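Local coordinates for protein squalene synthase HpnC (Alicyclobacillus acidocaldarius subsp. acidocaldarius, PDB 4HD1) that probably takes part in making squalene or a related isoprenoid from prenyl diphosphates, as a member of the squalene/phytoene synthase family, at residues 55-60 with 66-71; 48-53 with 104-109; 187-192 with 217-222. All blocks are in the same frame, centred on the assembly; numbering follows the deposited sequence.

Interaction 1: residues 55-60 with 66-71; sequences DDLGDE and MAALDA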
loop_
_atom_site.group_PDB
_atom_site.type_symbol
_atom_site.label_atom_id
_atom_site.label_comp_id
_atom_site.label_asym_id
_atom_site.label_seq_id
_atom_site.Cartn_x
_atom_site.Cartn_y
_atom_site.Cartn_z
ATOM N N ASP A 55 4.947 3.310 -8.922
ATOM C CA ASP A 55 4.646 4.709 -8.592
ATOM C C ASP A 55 5.108 5.677 -9.681
ATOM O O ASP A 55 4.351 6.555 -10.093
ATOM C CB ASP A 55 5.271 5.111 -7.251
ATOM C CG ASP A 55 4.541 4.517 -6.051
ATOM O OD1 ASP A 55 3.468 3.899 -6.229
ATOM O OD2 ASP A 55 5.048 4.677 -4.918
ATOM N N ASP A 56 6.344 5.502 -10.146
ATOM C CA ASP A 56 6.946 6.374 -11.165
ATOM C C ASP A 56 6.172 6.412 -12.485
ATOM O O ASP A 56 6.283 7.371 -13.252
ATOM C CB ASP A 56 8.399 5.969 -11.425
ATOM C CG ASP A 56 9.338 6.414 -10.319
ATOM O OD1 ASP A 56 8.880 7.048 -9.345
ATOM O OD2 ASP A 56 10.548 6.131 -10.426
ATOM N N LEU A 57 5.393 5.367 -12.742
ATOM C CA LEU A 57 4.537 5.319 -13.923
ATOM C C LEU A 57 3.120 5.813 -13.587
ATOM O O LEU A 57 2.129 5.304 -14.114
ATOM C CB LEU A 57 4.530 3.902 -14.519
ATOM C CG LEU A 57 5.905 3.302 -14.906
ATOM C CD1 LEU A 57 5.764 1.837 -15.300
ATOM C CD2 LEU A 57 6.601 4.096 -16.034
ATOM N N GLY A 58 3.047 6.817 -12.713
ATOM C CA GLY A 58 1.781 7.382 -12.255
ATOM C C GLY A 58 1.395 8.649 -12.995
ATOM O O GLY A 58 1.455 8.699 -14.228
ATOM N N ASP A 59 0.996 9.670 -12.234
ATOM C CA ASP A 59 0.512 10.942 -12.786
ATOM C C ASP A 59 1.583 11.765 -13.502
ATOM O O ASP A 59 1.290 12.433 -14.494
ATOM C CB ASP A 59 -0.140 11.792 -11.688
ATOM C CG ASP A 59 -1.522 11.286 -11.288
ATOM O OD1 ASP A 59 -2.146 10.530 -12.062
ATOM O OD2 ASP A 59 -1.993 11.657 -10.192
ATOM N N GLU A 60 2.816 11.707 -12.996
ATOM C CA GLU A 60 3.908 12.538 -13.511
ATOM C C GLU A 60 4.725 11.860 -14.630
ATOM O O GLU A 60 5.652 12.481 -15.183
ATOM C CB GLU A 60 4.828 12.963 -12.361
ATOM C CG GLU A 60 4.128 13.771 -11.275
ATOM C CD GLU A 60 4.851 13.717 -9.942
ATOM O OE1 GLU A 60 5.615 12.754 -9.701
ATOM O OE2 GLU A 60 4.651 14.639 -9.125
HETATM N N MSE A 66 -0.156 2.749 -20.058
HETATM C CA MSE A 66 -0.553 1.366 -20.285
HETATM C C MSE A 66 0.564 0.530 -20.898
HETATM O O MSE A 66 0.808 -0.593 -20.458
HETATM C CB MSE A 66 -1.814 1.309 -21.148
HETATM C CG MSE A 66 -3.055 1.787 -20.419
HETATM SE SE MSE A 66 -3.341 0.780 -18.779
HETATM C CE MSE A 66 -3.685 -0.957 -19.606
ATOM N N ALA A 67 1.245 1.090 -21.897
ATOM C CA ALA A 67 2.356 0.407 -22.562
ATOM C C ALA A 67 3.557 0.253 -21.630
ATOM O O ALA A 67 4.200 -0.801 -21.611
ATOM C CB ALA A 67 2.749 1.139 -23.838
ATOM N N ALA A 68 3.842 1.302 -20.856
ATOM C CA ALA A 68 4.911 1.283 -19.853
ATOM C C ALA A 68 4.651 0.215 -18.788
ATOM O O ALA A 68 5.551 -0.553 -18.432
ATOM C CB ALA A 68 5.068 2.660 -19.213
ATOM N N LEU A 69 3.411 0.167 -18.301
ATOM C CA LEU A 69 2.996 -0.811 -17.299
ATOM C C LEU A 69 3.033 -2.231 -17.844
ATOM O O LEU A 69 3.409 -3.158 -17.124
ATOM C CB LEU A 69 1.595 -0.495 -16.765
ATOM C CG LEU A 69 1.426 0.701 -15.827
ATOM C CD1 LEU A 69 -0.053 0.926 -15.584
ATOM C CD2 LEU A 69 2.164 0.508 -14.507
ATOM N N ASP A 70 2.640 -2.390 -19.110
ATOM C CA ASP A 70 2.730 -3.677 -19.805
ATOM C C ASP A 70 4.175 -4.161 -19.896
ATOM O O ASP A 70 4.450 -5.342 -19.687
ATOM C CB ASP A 70 2.121 -3.590 -21.211
ATOM C CG ASP A 70 0.596 -3.558 -21.201
ATOM O OD1 ASP A 70 -0.017 -3.448 -20.110
ATOM O OD2 ASP A 70 0.005 -3.636 -22.299
ATOM N N ALA A 71 5.092 -3.246 -20.206
ATOM C CA ALA A 71 6.513 -3.572 -20.269
ATOM C C ALA A 71 7.041 -3.903 -18.878
ATOM O O ALA A 71 7.890 -4.786 -18.720
ATOM C CB ALA A 71 7.301 -2.426 -20.885
#
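Leu57 lays its forked end over Ala68 and Leu69. CD2 of Leu57 sits against the methyl CB of Ala68 at 3.8 Å, while CD1 of Leu57 leans between the two residues, 4.1 Å from that CB of Ala68 and 3.9 Å from CD2 of Leu69. The same CD2 of Leu69 also comes to 4.1 Å from CB of Leu57, so this methyl lies along the root of the leucine as well as its tip. The two leucines run past each other in opposite directions, flank to flank. CB of Leu57 already points to the partner, and the rotation that puts CG anti to the carbonyl carbon (chi1 -57°) sets both methyls against helix 65-81. Alanine suits position 68 because its short side chain lets the branched leucine come close to the helix; Leu69, by contrast, must reach round from the flank with its end.

Leu57 lies near the C-terminal end of helix 41-56, where the chain turns away through Gly58. At this glycine the carbonyl oxygen of Asp55 lies where a beta carbon would project. Leu69 also packs on Asn113 and Gln117 of helix 104-118, and Ala68 touches Phe61.

The sequence DDLGDE resembles the first aspartate-rich motif of squalene and phytoene synthases, which in that family holds the diphosphate through magnesium ions. The contact itself is purely apolar, with no hydrogen bond across it: a small hydrophobic patch joins the acidic end of helix 41-56 to helix 65-81. None of the carboxylates of 55-60 takes part; Asp55 and Asp59 bond to His25 and Arg65.

Interaction 2: residues 48-53 with 104-109; sequences YAFCRG and EPFLRL
Phe106 drives the edge of its ring into a face of Phe50, a T-shaped pair with planes at 88° and centroids 5.0 Å apart. The touching atom is CD1 of Phe106, which stands over the centre of the Phe50 ring and comes to 3.6 Å from its CE2. The backbone joins in: the carbonyl oxygen of Phe106 lies 3.6 Å from CZ of Phe50. Leu109, one turn further on, closes the rim of the same ring, its CD1 being 4.1 Å from CE2 of Phe50 and near the ring plane. That methyl also rests 3.9 Å from SG of Cys51, a small side chain that fits where the backbones draw nearest.

With CG anti to the backbone N (chi1 170°), Phe50 extends straight toward the partner helix, whereas Phe106 comes in from the flank of its own. With axes 10.8 Å apart at 28°, the gap is wide enough to need two aromatic rings to fill it.

All four residues are buried, and further side chains hold the rings in place. The Tyr72 ring meets that of Phe50, and its OH hydrogen-bonds the backbone O of Phe50. Leu76 of helix 65-81 and Leu92 of helix 87-99 each touch both phenylalanines, and Leu142 and Pro138 of helix 137-146 pack on Phe106 and Leu109 respectively. The contact thus joins helices 41-56 and 104-118 within the core of this all-helical fold.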
loop_
_atom_site.group_PDB
_atom_site.type_symbol
_atom_site.label_atom_id
_atom_site.label_comp_id
_atom_site.label_asym_id
_atom_site.label_seq_id
_atom_site.Cartn_x
_atom_site.Cartn_y
_atom_site.Cartn_z
ATOM N N TYR A 48 10.177 -2.986 -2.227
ATOM C CA TYR A 48 9.885 -1.560 -2.260
ATOM C C TYR A 48 10.394 -0.859 -3.516
ATOM O O TYR A 48 9.696 0.017 -4.042
ATOM C CB TYR A 48 10.326 -0.870 -0.971
ATOM C CG TYR A 48 9.268 -0.982 0.102
ATOM C CD1 TYR A 48 8.276 -0.007 0.235
ATOM C CD2 TYR A 48 9.224 -2.084 0.961
ATOM C CE1 TYR A 48 7.291 -0.113 1.209
ATOM C CE2 TYR A 48 8.241 -2.198 1.942
ATOM C CZ TYR A 48 7.283 -1.209 2.060
ATOM O OH TYR A 48 6.305 -1.311 3.022
ATOM N N ALA A 49 11.570 -1.251 -4.017
ATOM C CA ALA A 49 12.039 -0.741 -5.312
ATOM C C ALA A 49 11.038 -1.107 -6.404
ATOM O O ALA A 49 10.719 -0.281 -7.248
ATOM C CB ALA A 49 13.434 -1.251 -5.661
ATOM N N PHE A 50 10.510 -2.329 -6.373
ATOM C CA PHE A 50 9.453 -2.705 -7.309
ATOM C C PHE A 50 8.237 -1.763 -7.231
ATOM O O PHE A 50 7.727 -1.330 -8.263
ATOM C CB PHE A 50 9.025 -4.167 -7.121
ATOM C CG PHE A 50 7.782 -4.528 -7.893
ATOM C CD1 PHE A 50 7.870 -5.001 -9.204
ATOM C CD2 PHE A 50 6.522 -4.366 -7.323
ATOM C CE1 PHE A 50 6.728 -5.318 -9.921
ATOM C CE2 PHE A 50 5.376 -4.674 -8.037
ATOM C CZ PHE A 50 5.480 -5.152 -9.338
ATOM N N CYS A 51 7.778 -1.452 -6.018
ATOM C CA CYS A 51 6.638 -0.541 -5.831
ATOM C C CYS A 51 6.950 0.883 -6.303
ATOM O O CYS A 51 6.093 1.546 -6.881
ATOM C CB CYS A 51 6.179 -0.511 -4.371
ATOM S SG CYS A 51 5.607 -2.098 -3.734
ATOM N N ARG A 52 8.176 1.345 -6.047
ATOM C CA ARG A 52 8.634 2.636 -6.548
ATOM C C ARG A 52 8.498 2.691 -8.073
ATOM O O ARG A 52 8.064 3.700 -8.628
ATOM C CB ARG A 52 10.085 2.908 -6.131
ATOM C CG ARG A 52 10.649 4.222 -6.665
ATOM C CD ARG A 52 12.128 4.121 -7.008
ATOM N NE ARG A 52 12.558 5.221 -7.872
ATOM C CZ ARG A 52 13.266 6.277 -7.475
ATOM N NH1 ARG A 52 13.654 6.397 -6.209
ATOM N NH2 ARG A 52 13.593 7.218 -8.352
ATOM N N GLY A 53 8.865 1.594 -8.733
ATOM C CA GLY A 53 8.765 1.480 -10.187
ATOM C C GLY A 53 7.344 1.672 -10.683
ATOM O O GLY A 53 7.128 2.333 -11.691
ATOM N N GLU A 104 0.802 -13.122 -7.902
ATOM C CA GLU A 104 -0.428 -12.321 -7.861
ATOM C C GLU A 104 -0.295 -10.928 -7.201
ATOM O O GLU A 104 -0.788 -9.944 -7.752
ATOM C CB GLU A 104 -1.590 -13.116 -7.241
ATOM C CG GLU A 104 -2.943 -12.430 -7.381
ATOM C CD GLU A 104 -4.049 -13.098 -6.580
ATOM O OE1 GLU A 104 -3.814 -13.500 -5.415
ATOM O OE2 GLU A 104 -5.171 -13.209 -7.114
ATOM N N PRO A 105 0.364 -10.837 -6.028
ATOM C CA PRO A 105 0.444 -9.503 -5.419
ATOM C C PRO A 105 1.197 -8.478 -6.263
ATOM O O PRO A 105 0.811 -7.309 -6.286
ATOM C CB PRO A 105 1.183 -9.758 -4.104
ATOM C CG PRO A 105 0.922 -11.194 -3.800
ATOM C CD PRO A 105 0.898 -11.882 -5.132
ATOM N N PHE A 106 2.255 -8.912 -6.948
ATOM C CA PHE A 106 3.004 -8.025 -7.838
ATOM C C PHE A 106 2.133 -7.541 -8.999
ATOM O O PHE A 106 2.099 -6.340 -9.288
ATOM C CB PHE A 106 4.257 -8.715 -8.367
ATOM C CG PHE A 106 5.288 -8.981 -7.313
ATOM C CD1 PHE A 106 6.160 -7.978 -6.905
ATOM C CD2 PHE A 106 5.393 -10.237 -6.728
ATOM C CE1 PHE A 106 7.114 -8.221 -5.928
ATOM C CE2 PHE A 106 6.346 -10.488 -5.758
ATOM C CZ PHE A 106 7.209 -9.479 -5.354
ATOM N N LEU A 107 1.425 -8.476 -9.639
ATOM C CA LEU A 107 0.483 -8.154 -10.718
ATOM C C LEU A 107 -0.657 -7.244 -10.251
ATOM O O LEU A 107 -1.185 -6.468 -11.034
ATOM C CB LEU A 107 -0.103 -9.427 -11.340
ATOM C CG LEU A 107 0.819 -10.392 -12.090
ATOM C CD1 LEU A 107 0.096 -11.705 -12.360
ATOM C CD2 LEU A 107 1.335 -9.790 -13.388
ATOM N N ARG A 108 -1.035 -7.343 -8.981
ATOM C CA ARG A 108 -2.106 -6.502 -8.443
ATOM C C ARG A 108 -1.657 -5.067 -8.205
ATOM O O ARG A 108 -2.423 -4.127 -8.422
ATOM C CB ARG A 108 -2.711 -7.113 -7.185
ATOM C CG ARG A 108 -3.651 -8.246 -7.522
ATOM C CD ARG A 108 -4.330 -8.823 -6.301
ATOM N NE ARG A 108 -5.441 -9.678 -6.707
ATOM C CZ ARG A 108 -6.174 -10.410 -5.874
ATOM N NH1 ARG A 108 -5.922 -10.404 -4.571
ATOM N NH2 ARG A 108 -7.162 -11.154 -6.348
ATOM N N LEU A 109 -0.412 -4.905 -7.777
ATOM C CA LEU A 109 0.165 -3.579 -7.591
ATOM C C LEU A 109 0.290 -2.841 -8.915
ATOM O O LEU A 109 0.114 -1.621 -8.964
ATOM C CB LEU A 109 1.527 -3.677 -6.910
ATOM C CG LEU A 109 1.428 -3.971 -5.419
ATOM C CD1 LEU A 109 2.748 -4.523 -4.906
ATOM C CD2 LEU A 109 0.989 -2.728 -4.647
#

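Interaction 3: residues 187-192 with 217-222; sequences RADLEQ and VDRAQA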
loop_
_atom_site.group_PDB
_atom_site.type_symbol
_atom_site.label_atom_id
_atom_site.label_comp_id
_atom_site.label_asym_id
_atom_site.label_seq_id
_atom_site.Cartn_x
_atom_site.Cartn_y
_atom_site.Cartn_z
ATOM N N ARG A 187 -19.660 7.791 -3.097
ATOM C CA ARG A 187 -20.806 8.625 -3.466
ATOM C C ARG A 187 -22.061 8.287 -2.653
ATOM O O ARG A 187 -22.779 9.187 -2.216
ATOM C CB ARG A 187 -21.090 8.510 -4.975
ATOM C CG ARG A 187 -21.622 9.789 -5.620
ATOM C CD ARG A 187 -22.120 9.571 -7.050
ATOM N NE ARG A 187 -21.206 10.096 -8.063
ATOM C CZ ARG A 187 -20.098 9.477 -8.468
ATOM N NH1 ARG A 187 -19.760 8.308 -7.940
ATOM N NH2 ARG A 187 -19.330 10.031 -9.394
ATOM N N ALA A 188 -22.306 6.993 -2.444
ATOM C CA ALA A 188 -23.473 6.512 -1.697
ATOM C C ALA A 188 -23.406 6.831 -0.205
ATOM O O ALA A 188 -24.431 7.103 0.417
ATOM C CB ALA A 188 -23.673 5.020 -1.920
ATOM N N ASP A 189 -22.200 6.808 0.360
ATOM C CA ASP A 189 -22.008 7.131 1.777
ATOM C C ASP A 189 -22.199 8.622 2.054
ATOM O O ASP A 189 -22.582 9.003 3.162
ATOM C CB ASP A 189 -20.634 6.670 2.274
ATOM C CG ASP A 189 -20.432 5.167 2.147
ATOM O OD1 ASP A 189 -21.405 4.438 1.867
ATOM O OD2 ASP A 189 -19.288 4.708 2.324
ATOM N N LEU A 190 -21.933 9.457 1.051
ATOM C CA LEU A 190 -22.220 10.886 1.152
ATOM C C LEU A 190 -23.713 11.146 1.040
ATOM O O LEU A 190 -24.269 11.933 1.809
ATOM C CB LEU A 190 -21.464 11.679 0.089
ATOM C CG LEU A 190 -20.003 11.987 0.420
ATOM C CD1 LEU A 190 -19.247 12.412 -0.834
ATOM C CD2 LEU A 190 -19.894 13.045 1.513
ATOM N N GLU A 191 -24.356 10.471 0.089
ATOM C CA GLU A 191 -25.795 10.614 -0.142
ATOM C C GLU A 191 -26.631 10.034 0.994
ATOM O O GLU A 191 -27.732 10.521 1.260
ATOM C CB GLU A 191 -26.198 9.982 -1.473
ATOM C CG GLU A 191 -25.728 10.772 -2.682
ATOM C CD GLU A 191 -25.840 9.993 -3.980
ATOM O OE1 GLU A 191 -25.782 8.742 -3.940
ATOM O OE2 GLU A 191 -25.974 10.638 -5.047
ATOM N N GLN A 192 -26.103 9.008 1.663
ATOM C CA GLN A 192 -26.771 8.407 2.815
ATOM C C GLN A 192 -27.043 9.449 3.899
ATOM O O GLN A 192 -28.033 9.352 4.618
ATOM C CB GLN A 192 -25.940 7.263 3.391
ATOM C CG GLN A 192 -26.678 6.423 4.421
ATOM C CD GLN A 192 -25.771 5.931 5.530
ATOM O OE1 GLN A 192 -24.707 5.365 5.278
ATOM N NE2 GLN A 192 -26.193 6.141 6.771
ATOM N N VAL A 217 -14.297 6.412 9.113
ATOM C CA VAL A 217 -13.421 6.265 10.269
ATOM C C VAL A 217 -13.788 5.013 11.077
ATOM O O VAL A 217 -12.908 4.215 11.409
ATOM C CB VAL A 217 -13.438 7.536 11.151
ATOM C CG1 VAL A 217 -12.709 7.305 12.472
ATOM C CG2 VAL A 217 -12.820 8.705 10.395
ATOM N N ASP A 218 -15.080 4.839 11.359
ATOM C CA ASP A 218 -15.586 3.661 12.073
ATOM C C ASP A 218 -15.276 2.361 11.336
ATOM O O ASP A 218 -14.872 1.378 11.958
ATOM C CB ASP A 218 -17.103 3.758 12.299
ATOM C CG ASP A 218 -17.503 4.902 13.226
ATOM O OD1 ASP A 218 -16.623 5.641 13.720
ATOM O OD2 ASP A 218 -18.722 5.059 13.459
ATOM N N ARG A 219 -15.478 2.360 10.017
ATOM C CA ARG A 219 -15.203 1.190 9.181
ATOM C C ARG A 219 -13.735 0.779 9.277
ATOM O O ARG A 219 -13.416 -0.413 9.390
ATOM C CB ARG A 219 -15.550 1.476 7.722
ATOM C CG ARG A 219 -17.032 1.457 7.396
ATOM C CD ARG A 219 -17.215 1.451 5.889
ATOM N NE ARG A 219 -18.607 1.290 5.474
ATOM C CZ ARG A 219 -19.297 2.195 4.787
ATOM N NH1 ARG A 219 -18.734 3.339 4.425
ATOM N NH2 ARG A 219 -20.558 1.953 4.456
ATOM N N ALA A 220 -12.857 1.783 9.236
ATOM C CA ALA A 220 -11.411 1.583 9.289
ATOM C C ALA A 220 -10.969 1.123 10.678
ATOM O O ALA A 220 -10.111 0.244 10.803
ATOM C CB ALA A 220 -10.670 2.851 8.867
ATOM N N GLN A 221 -11.571 1.704 11.714
ATOM C CA GLN A 221 -11.306 1.278 13.085
ATOM C C GLN A 221 -11.680 -0.195 13.293
ATOM O O GLN A 221 -10.933 -0.943 13.923
ATOM C CB GLN A 221 -12.025 2.188 14.087
ATOM C CG GLN A 221 -11.633 1.958 15.543
ATOM C CD GLN A 221 -10.158 2.216 15.810
ATOM O OE1 GLN A 221 -9.677 3.354 15.705
ATOM N NE2 GLN A 221 -9.431 1.158 16.166
ATOM N N ALA A 222 -12.820 -0.606 12.740
ATOM C CA ALA A 222 -13.266 -2.000 12.810
ATOM C C ALA A 222 -12.297 -2.919 12.075
ATOM O O ALA A 222 -12.036 -4.042 12.520
ATOM C CB ALA A 222 -14.674 -2.145 12.246
#
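Arg219 and Asp189 form a salt bridge that carries a hydrogen bond, from NH1 of Arg219 to OD2 of Asp189 at 2.6 Å. The bond is short but bent, with an N-H...O angle of 139°. It reaches the carboxylate from above, 55° out of its plane, while the oxygen stays nearer the guanidinium plane, at its edge. The charged groups therefore do not meet in the flat, two-pronged fashion: OD1 of Asp189 remains 3.7 Å from NH2 of Arg219, too far for a second bond.

The two side chains approach from opposite directions and span a wide gap between backbones, the CA atoms of Asp189 and Arg219 being 11.7 Å apart. Arginine suits this distance. Its chain is extended from CG to NE, with CG anti to the carbonyl carbon at chi1 -76°, and it delivers the guanidinium to an aspartate that reaches only a short way from its own helix.

NH1 of Arg219 is shared, for it also makes a salt bridge with Glu216, whose other oxygen lies close to OD2 of Asp189; Trp125 adds a cation-pi contact to the guanidinium. Asp189 packs on Cys212 and Leu215 of helix 207-227; Leu190 and Val217 seat the two helices separately, on helix 197-201 and helix 236-257.

Asp189 is buried and Arg219 partly exposed. One guanidinium nitrogen paired with two neighbouring carboxylates probably offsets their mutual repulsion. The arginine probably favours the ionised form of Asp189, against the opposing effect of burial and of Glu216. The short helix 187-191 is thereby tied by charge, as well as by apolar packing, to the long helix 207-227.

Interactions 1 and 2 share helix 41-56 and lie 12 Å apart, centre to centre. Interaction 2 packs helix 41-56 against helix 104-118, and interaction 1 follows directly in sequence, where the helix ends in the acidic segment resembling the family's first diphosphate-binding motif. Helix 104-118 also reaches interaction 1, through its contacts with Leu69. Interaction 3 stands apart: its centre is 31 Å from that of interaction 1 and 28 Å from that of interaction 2, and nearest atoms are about 17 and 18 Å away. Interactions 1 and 2 thus belong to one region of the helical fold and interaction 3 to another.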